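Local coordinates for RTX toxin (PDB 6A7H), which is a toxin effector module from Vibrio vulnificus that, as a Ras/Rap1-specific endopeptidase, inactivates the small GTPases Ras and Rap1, at residues R319-Q324 with V374-N379. Numbering follows the deposited sequence.
Sequences RFVNEQ and VTLFEN
N322 reaches across to T375, L376 and N379, joining two helices, 316-323 and 374-383, that pack beside a four-stranded parallel beta sheet in an alpha/beta fold, within the region related to the Pasteurella multocida toxin C2 domain. The axes of 319-323 and 374-379 approach to 9.6 Å, at 39° in roughly the same direction, and the side chain of N322 spans the space between them. Of the 196 Å² buried between the segments, N322 supplies the largest share. The close packing is at this residue: a chi1 of -158° turns its amide away from its own backbone N and toward 374-379, and OD1 comes within 3.4 Å of L376 CA. On the buried side facing the sheet there is a single van der Waals contact, V321 CG1 to L376 CD1 at 3.8 Å, while V321 also touches I336 and L376 touches L338, both on strand 333-338. L376 and N379 also touch M325 of helix 325-330. The solvent side is the looser rim at exposed T375, where N322 ND2 donates to T375 OG1 at 3.1 Å, with the hydroxyl oxygen close to the amide plane. Two bonds from opposite ends of one amide should fix its flip. In the other, nearly straight at 171°, N379 ND2 donates to N322 OD1 over 2.9 Å, tilted from the acceptor's carbonyl plane.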
ATOM      1  N   ARG A 319       3.245  22.227  16.976  1.00 33.75           N
ATOM      2  CA  ARG A 319       3.589  23.545  17.496  1.00 37.32           C
ATOM      3  C   ARG A 319       5.058  23.578  17.903  1.00 38.46           C
ATOM      4  O   ARG A 319       5.791  24.473  17.496  1.00 33.49           O
ATOM      5  CB  ARG A 319       2.709  23.920  18.689  1.00 34.77           C
ATOM      6  CG  ARG A 319       3.103  25.243  19.356  1.00 42.97           C
ATOM      7  CD  ARG A 319       2.480  25.391  20.751  1.00 48.73           C
ATOM      8  NE  ARG A 319       2.778  24.222  21.582  1.00 49.13           N
ATOM      9  CZ  ARG A 319       3.903  24.055  22.272  1.00 52.42           C
ATOM     10  NH1 ARG A 319       4.848  24.991  22.251  1.00 47.37           N
ATOM     11  NH2 ARG A 319       4.084  22.947  22.982  1.00 54.09           N
ATOM     12  N   PHE A 320       5.481  22.587  18.687  1.00 37.62           N
ATOM     13  CA  PHE A 320       6.840  22.566  19.238  1.00 39.79           C
ATOM     14  C   PHE A 320       7.918  22.547  18.153  1.00 39.89           C
ATOM     15  O   PHE A 320       8.879  23.315  18.210  1.00 44.82           O
ATOM     16  CB  PHE A 320       7.050  21.358  20.163  1.00 38.27           C
ATOM     17  CG  PHE A 320       8.470  21.219  20.646  1.00 41.59           C
ATOM     18  CD1 PHE A 320       8.892  21.882  21.789  1.00 38.71           C
ATOM     19  CD2 PHE A 320       9.389  20.441  19.947  1.00 39.24           C
ATOM     20  CE1 PHE A 320      10.204  21.765  22.237  1.00 46.45           C
ATOM     21  CE2 PHE A 320      10.697  20.327  20.375  1.00 41.31           C
ATOM     22  CZ  PHE A 320      11.111  20.987  21.528  1.00 46.38           C
ATOM     23  N   VAL A 321       7.767  21.653  17.184  1.00 32.85           N
ATOM     24  CA  VAL A 321       8.747  21.524  16.107  1.00 43.68           C
ATOM     25  C   VAL A 321       8.927  22.848  15.370  1.00 44.80           C
ATOM     26  O   VAL A 321      10.037  23.183  14.941  1.00 42.19           O
ATOM     27  CB  VAL A 321       8.333  20.416  15.113  1.00 37.62           C
ATOM     28  CG1 VAL A 321       9.093  20.540  13.824  1.00 45.11           C
ATOM     29  CG2 VAL A 321       8.593  19.058  15.730  1.00 25.48           C
ATOM     30  N   ASN A 322       7.831  23.602  15.257  1.00 39.66           N
ATOM     31  CA  ASN A 322       7.827  24.896  14.580  1.00 40.79           C
ATOM     32  C   ASN A 322       8.446  26.005  15.428  1.00 44.66           C
ATOM     33  O   ASN A 322       9.383  26.672  14.996  1.00 54.24           O
ATOM     34  CB  ASN A 322       6.398  25.285  14.185  1.00 40.09           C
ATOM     35  CG  ASN A 322       6.352  26.304  13.057  1.00 45.77           C
ATOM     36  OD1 ASN A 322       7.365  26.593  12.416  1.00 49.04           O
ATOM     37  ND2 ASN A 322       5.169  26.860  12.813  1.00 42.84           N
ATOM     38  N   GLU A 323       7.920  26.189  16.638  1.00 42.77           N
ATOM     39  CA  GLU A 323       8.362  27.259  17.533  1.00 40.06           C
ATOM     40  C   GLU A 323       9.787  27.064  18.063  1.00 43.09           C
ATOM     41  O   GLU A 323      10.510  28.031  18.301  1.00 46.71           O
ATOM     42  CB  GLU A 323       7.407  27.380  18.726  1.00 50.21           C
ATOM     43  CG  GLU A 323       5.952  27.682  18.389  1.00 54.10           C
ATOM     44  CD  GLU A 323       5.095  27.932  19.636  1.00 62.56           C
ATOM     45  OE1 GLU A 323       3.942  28.390  19.467  1.00 69.57           O
ATOM     46  OE2 GLU A 323       5.562  27.669  20.778  1.00 51.04           O
ATOM     47  N   GLN A 324      10.174  25.811  18.273  1.00 46.23           N
ATOM     48  CA  GLN A 324      11.489  25.497  18.832  1.00 47.13           C
ATOM     49  C   GLN A 324      12.443  24.919  17.798  1.00 45.82           C
ATOM     50  O   GLN A 324      13.372  24.196  18.154  1.00 46.50           O
ATOM     51  CB  GLN A 324      11.359  24.508  19.989  1.00 42.57           C
ATOM     52  CG  GLN A 324      10.593  25.049  21.173  1.00 48.14           C
ATOM     53  CD  GLN A 324      11.179  26.338  21.700  1.00 52.20           C
ATOM     54  OE1 GLN A 324      12.396  26.541  21.669  1.00 50.98           O
ATOM     55  NE2 GLN A 324      10.312  27.225  22.182  1.00 51.42           N
ATOM     56  N   VAL A 374       1.762  26.568   7.074  1.00 31.61           N
ATOM     57  CA  VAL A 374       2.704  26.827   6.004  1.00 30.70           C
ATOM     58  C   VAL A 374       4.023  27.350   6.596  1.00 29.36           C
ATOM     59  O   VAL A 374       5.086  27.091   6.037  1.00 29.45           O
ATOM     60  CB  VAL A 374       2.107  27.822   4.978  1.00 42.90           C
ATOM     61  CG1 VAL A 374       2.097  29.204   5.553  1.00 49.59           C
ATOM     62  CG2 VAL A 374       2.876  27.806   3.685  1.00 44.05           C
ATOM     63  N   THR A 375       3.972  28.027   7.755  1.00 33.08           N
ATOM     64  CA  THR A 375       5.195  28.585   8.345  1.00 36.82           C
ATOM     65  C   THR A 375       6.190  27.504   8.774  1.00 40.75           C
ATOM     66  O   THR A 375       7.392  27.756   8.802  1.00 45.31           O
ATOM     67  CB  THR A 375       4.922  29.497   9.576  1.00 37.58           C
ATOM     68  OG1 THR A 375       4.246  28.763  10.600  1.00 46.10           O
ATOM     69  CG2 THR A 375       4.105  30.715   9.178  1.00 34.14           C
ATOM     70  N   LEU A 376       5.697  26.314   9.108  1.00 36.29           N
ATOM     71  CA  LEU A 376       6.575  25.183   9.414  1.00 33.74           C
ATOM     72  C   LEU A 376       7.526  24.942   8.249  1.00 33.97           C
ATOM     73  O   LEU A 376       8.739  24.774   8.430  1.00 36.50           O
ATOM     74  CB  LEU A 376       5.758  23.919   9.709  1.00 28.33           C
ATOM     75  CG  LEU A 376       6.513  22.607   9.932  1.00 36.61           C
ATOM     76  CD1 LEU A 376       7.416  22.704  11.152  1.00 38.52           C
ATOM     77  CD2 LEU A 376       5.531  21.470  10.096  1.00 37.04           C
ATOM     78  N   PHE A 377       6.964  24.953   7.045  1.00 30.08           N
ATOM     79  CA  PHE A 377       7.735  24.714   5.831  1.00 28.05           C
ATOM     80  C   PHE A 377       8.717  25.866   5.545  1.00 31.93           C
ATOM     81  O   PHE A 377       9.885  25.620   5.210  1.00 38.72           O
ATOM     82  CB  PHE A 377       6.767  24.458   4.656  1.00 31.60           C
ATOM     83  CG  PHE A 377       6.122  23.102   4.727  1.00 29.37           C
ATOM     84  CD1 PHE A 377       5.155  22.828   5.690  1.00 33.93           C
ATOM     85  CD2 PHE A 377       6.538  22.074   3.890  1.00 33.40           C
ATOM     86  CE1 PHE A 377       4.587  21.551   5.803  1.00 40.00           C
ATOM     87  CE2 PHE A 377       5.971  20.794   3.995  1.00 30.83           C
ATOM     88  CZ  PHE A 377       4.999  20.537   4.952  1.00 36.66           C
ATOM     89  N   GLU A 378       8.258  27.110   5.721  1.00 31.49           N
ATOM     90  CA  GLU A 378       9.121  28.293   5.562  1.00 35.09           C
ATOM     91  C   GLU A 378      10.256  28.318   6.579  1.00 34.26           C
ATOM     92  O   GLU A 378      11.399  28.636   6.247  1.00 40.26           O
ATOM     93  CB  GLU A 378       8.315  29.586   5.702  1.00 33.47           C
ATOM     94  CG  GLU A 378       7.065  29.640   4.859  1.00 46.02           C
ATOM     95  CD  GLU A 378       6.419  31.017   4.848  1.00 52.39           C
ATOM     96  OE1 GLU A 378       6.401  31.696   5.901  1.00 59.65           O
ATOM     97  OE2 GLU A 378       5.934  31.418   3.770  1.00 51.56           O
ATOM     98  N   ASN A 379       9.924  28.010   7.829  1.00 35.08           N
ATOM     99  CA  ASN A 379      10.919  27.969   8.886  1.00 34.64           C
ATOM    100  C   ASN A 379      11.914  26.830   8.639  1.00 33.43           C
ATOM    101  O   ASN A 379      13.112  27.010   8.831  1.00 42.13           O
ATOM    102  CB  ASN A 379      10.239  27.846  10.253  1.00 41.97           C
ATOM    103  CG  ASN A 379       9.567  29.155  10.693  1.00 50.86           C
ATOM    104  OD1 ASN A 379       9.984  30.239  10.293  1.00 56.67           O
ATOM    105  ND2 ASN A 379       8.529  29.051  11.521  1.00 52.28           N
TER